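Glucose dehydrogenase (Haloferax mediterranei, PDB 2B5W) oxidises D-glucose and several other aldose sugars in a zinc-dependent reaction, passing electrons to NADP(+) in preference to NAD(+). Local coordinates at residues Cys38-Glu43 with Leu61-Val66. The protein carries 1 engineered substitution. Residues are numbered along the deposited sequence; the frame is centred on the assembly and turned at random.
Engineered in segment 38-43: Cys38 (natural residue Asp). With ZN (zinc ion), chain B; NAP (NADP nicotinamide-adenine-dinucleotide phosphate), chain I.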
loop_
_atom_site.group_PDB
_atom_site.type_symbol
_atom_site.label_atom_id
_atom_site.label_comp_id
_atom_site.label_asym_id
_atom_site.label_seq_id
_atom_site.Cartn_x
_atom_site.Cartn_y
_atom_site.Cartn_z
ATOM N N CYS A 38 -22.329 -6.311 14.801
ATOM C CA CYS A 38 -21.839 -6.398 13.418
ATOM C C CYS A 38 -21.281 -7.782 13.159
ATOM O O CYS A 38 -21.341 -8.658 14.019
ATOM C CB CYS A 38 -20.787 -5.342 13.081
ATOM S SG CYS A 38 -19.109 -5.692 13.678
ATOM N N GLY A 39 -20.716 -7.959 11.972
ATOM C CA GLY A 39 -20.202 -9.259 11.585
ATOM C C GLY A 39 -19.191 -9.785 12.583
ATOM O O GLY A 39 -19.136 -10.977 12.861
ATOM N N THR A 40 -18.376 -8.892 13.126
ATOM C CA THR A 40 -17.415 -9.294 14.135
ATOM C C THR A 40 -18.081 -10.034 15.284
ATOM O O THR A 40 -17.532 -10.986 15.829
ATOM C CB THR A 40 -16.650 -8.059 14.700
ATOM O OG1 THR A 40 -16.007 -7.329 13.628
ATOM C CG2 THR A 40 -15.499 -8.527 15.605
ATOM N N ASP A 41 -19.210 -9.529 15.766
ATOM C CA ASP A 41 -19.947 -10.217 16.858
ATOM C C ASP A 41 -20.393 -11.623 16.476
ATOM O O ASP A 41 -20.352 -12.549 17.290
ATOM C CB ASP A 41 -21.206 -9.414 17.249
ATOM C CG ASP A 41 -20.862 -8.150 17.953
ATOM O OD1 ASP A 41 -20.918 -7.081 17.303
ATOM O OD2 ASP A 41 -20.482 -8.204 19.143
ATOM N N HIS A 42 -20.852 -11.785 15.246
ATOM C CA HIS A 42 -21.284 -13.107 14.825
ATOM C C HIS A 42 -20.053 -14.019 14.746
ATOM O O HIS A 42 -20.139 -15.182 15.102
ATOM C CB HIS A 42 -22.030 -13.011 13.509
ATOM C CG HIS A 42 -23.345 -12.300 13.627
ATOM N ND1 HIS A 42 -24.460 -12.898 14.171
ATOM C CD2 HIS A 42 -23.720 -11.042 13.281
ATOM C CE1 HIS A 42 -25.474 -12.049 14.134
ATOM N NE2 HIS A 42 -25.062 -10.922 13.585
ATOM N N GLU A 43 -18.915 -13.477 14.314
ATOM C CA GLU A 43 -17.673 -14.274 14.232
ATOM C C GLU A 43 -17.235 -14.717 15.634
ATOM O O GLU A 43 -16.843 -15.856 15.830
ATOM C CB GLU A 43 -16.563 -13.496 13.518
ATOM C CG GLU A 43 -16.837 -13.199 12.052
ATOM C CD GLU A 43 -15.954 -12.090 11.487
ATOM O OE1 GLU A 43 -14.803 -11.938 11.954
ATOM O OE2 GLU A 43 -16.418 -11.358 10.578
ATOM N N LEU A 61 -20.367 -9.645 25.247
ATOM C CA LEU A 61 -20.243 -9.218 23.878
ATOM C C LEU A 61 -20.346 -7.694 23.755
ATOM O O LEU A 61 -20.707 -7.024 24.702
ATOM C CB LEU A 61 -21.319 -9.872 23.035
ATOM C CG LEU A 61 -21.272 -11.401 22.899
ATOM C CD1 LEU A 61 -22.550 -11.852 22.182
ATOM C CD2 LEU A 61 -20.038 -11.819 22.145
ATOM N N GLY A 62 -20.046 -7.210 22.548
ATOM C CA GLY A 62 -20.322 -5.844 22.143
ATOM C C GLY A 62 -19.105 -4.947 22.178
ATOM O O GLY A 62 -18.494 -4.736 23.231
ATOM N N HIS A 63 -18.816 -4.331 21.034
ATOM C CA HIS A 63 -17.701 -3.386 20.957
ATOM C C HIS A 63 -18.135 -2.045 20.358
ATOM O O HIS A 63 -17.320 -1.141 20.229
ATOM C CB HIS A 63 -16.558 -3.975 20.110
ATOM C CG HIS A 63 -16.995 -4.336 18.735
ATOM N ND1 HIS A 63 -17.649 -5.519 18.453
ATOM C CD2 HIS A 63 -16.955 -3.635 17.574
ATOM C CE1 HIS A 63 -18.010 -5.523 17.181
ATOM N NE2 HIS A 63 -17.621 -4.385 16.625
ATOM N N GLU A 64 -19.391 -1.916 19.950
ATOM C CA GLU A 64 -19.920 -0.671 19.351
ATOM C C GLU A 64 -20.935 -0.002 20.299
ATOM O O GLU A 64 -22.161 -0.191 20.158
ATOM C CB GLU A 64 -20.641 -1.008 18.062
ATOM C CG GLU A 64 -19.898 -1.848 17.066
ATOM C CD GLU A 64 -20.734 -2.194 15.867
ATOM O OE1 GLU A 64 -21.929 -1.827 15.830
ATOM O OE2 GLU A 64 -20.178 -2.767 14.944
ATOM N N ALA A 65 -20.478 0.845 21.202
ATOM C CA ALA A 65 -21.295 1.290 22.287
ATOM C C ALA A 65 -21.449 2.773 22.334
ATOM O O ALA A 65 -20.567 3.491 21.863
ATOM C CB ALA A 65 -20.725 0.841 23.616
ATOM N N VAL A 66 -22.569 3.211 22.901
ATOM C CA VAL A 66 -22.764 4.596 23.306
ATOM C C VAL A 66 -23.417 4.587 24.675
ATOM O O VAL A 66 -24.289 3.767 24.950
ATOM C CB VAL A 66 -23.584 5.420 22.247
ATOM C CG1 VAL A 66 -24.948 4.813 21.942
ATOM C CG2 VAL A 66 -23.722 6.846 22.671
HETATM ZN ZN ZN B . -18.637 -3.819 14.907
HETATM P PA NAP I . -20.915 -9.029 6.977
HETATM O O1A NAP I . -20.738 -10.463 7.128
HETATM O O2A NAP I . -22.233 -8.512 7.572
HETATM O O5B NAP I . -20.892 -8.605 5.458
HETATM C C5B NAP I . -20.091 -9.208 4.477
HETATM C C4B NAP I . -20.944 -9.075 3.235
HETATM O O4B NAP I . -20.147 -9.431 2.128
HETATM C C3B NAP I . -22.189 -9.983 3.239
HETATM O O3B NAP I . -23.401 -9.260 3.096
HETATM C C2B NAP I . -21.947 -10.932 2.063
HETATM O O2B NAP I . -23.092 -11.207 1.273
HETATM C C1B NAP I . -20.937 -10.179 1.230
HETATM N N9A NAP I . -20.083 -11.084 0.487
HETATM C C8A NAP I . -19.268 -12.063 1.005
HETATM N N7A NAP I . -18.650 -12.684 -0.017
HETATM C C5A NAP I . -19.105 -12.136 -1.193
HETATM C C6A NAP I . -18.840 -12.369 -2.547
HETATM N N6A NAP I . -18.023 -13.357 -2.969
HETATM N N1A NAP I . -19.475 -11.608 -3.500
HETATM C C2A NAP I . -20.345 -10.599 -3.144
HETATM N N3A NAP I . -20.622 -10.359 -1.809
HETATM C C4A NAP I . -20.000 -11.101 -0.861
HETATM O O3 NAP I . -19.807 -8.229 7.796
HETATM P PN NAP I . -19.629 -6.650 8.104
HETATM O O1N NAP I . -20.098 -5.798 6.974
HETATM O O2N NAP I . -20.022 -6.298 9.506
HETATM O O5D NAP I . -18.051 -6.869 7.974
HETATM C C5D NAP I . -17.438 -6.967 6.703
HETATM C C4D NAP I . -16.024 -7.531 6.829
HETATM O O4D NAP I . -15.235 -6.583 7.554
HETATM C C3D NAP I . -15.945 -8.849 7.604
HETATM O O3D NAP I . -15.025 -9.735 6.999
HETATM C C2D NAP I . -15.476 -8.402 8.985
HETATM O O2D NAP I . -14.846 -9.394 9.753
HETATM C C1D NAP I . -14.549 -7.244 8.616
HETATM N N1N NAP I . -14.365 -6.207 9.638
HETATM C C2N NAP I . -13.077 -5.806 9.819
HETATM C C3N NAP I . -12.807 -4.781 10.680
HETATM C C7N NAP I . -11.390 -4.287 10.677
HETATM O O7N NAP I . -11.152 -3.392 11.716
HETATM N N7N NAP I . -10.512 -4.725 9.734
HETATM C C4N NAP I . -13.814 -4.150 11.422
HETATM C C5N NAP I . -15.124 -4.563 11.218
HETATM C C6N NAP I . -15.399 -5.583 10.296
HETATM P P2B NAP I . -24.084 -12.493 1.592
HETATM O O1X NAP I . -24.783 -12.332 2.841
HETATM O O2X NAP I . -25.011 -12.505 0.359
HETATM O O3X NAP I . -23.240 -13.772 1.623
#
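Asp41 and His63 bury the most surface here, and Cys38 joins them through the catalytic zinc. The Asp41 carboxylate and the His63 imidazole lie with their planes 19° apart; OD1 of Asp41 approaches CE1 of His63 obliquely, at 3.3 Å, while OD2 of Asp41 lies 3.6 Å from Gly62 N, a contact and not a hydrogen bond. OD1 also takes the amide of Cys38, on its anti lone pair, with Cys38 N to Asp41 OD1 at 3.0 Å and nearly straight. That is the side-chain-to-backbone bond of the capping box that Cys38 and Asp41 form at the start of helix 39-46; separately, Cys38 SG accepts a weak capping bond from Thr40 N. Asp41 thus ties down the N-cap residue while it flanks the imidazole, and an alanine here would probably leave the Cys38 amide without its acceptor and open a gap beside CE1 of His63.

NE2 of His63 reaches the zinc at 2.1 Å; ND1, buried beside the Asp41 carboxylate, finds no partner in the model. The engineered Cys38, an aspartate in the natural enzyme, supplies SG at 2.3 Å from the metal, and that sulfur sits at the edge of the His63 ring, in its plane. With SG between the backbone N and the carbonyl carbon (chi1 79°), the short side chain points at the metal from the helix N-terminus. Glu64, extended beyond CG, adds the third protein ligand of the metal in this model with OE2 at 1.9 Å from the zinc, while its OE1 is held in a salt bridge by Lys349; Glu150, another residue of the catalytic zinc site, packs against it.

On the cofactor side, Gly39 N donates to O2N of NADP and the ribose hydroxyl O2D donates to Glu43 OE2. The start of this helix and the residue before it thus serve metal and cofactor together, an arrangement consistent with hydride transfer to the nicotinamide near the catalytic zinc.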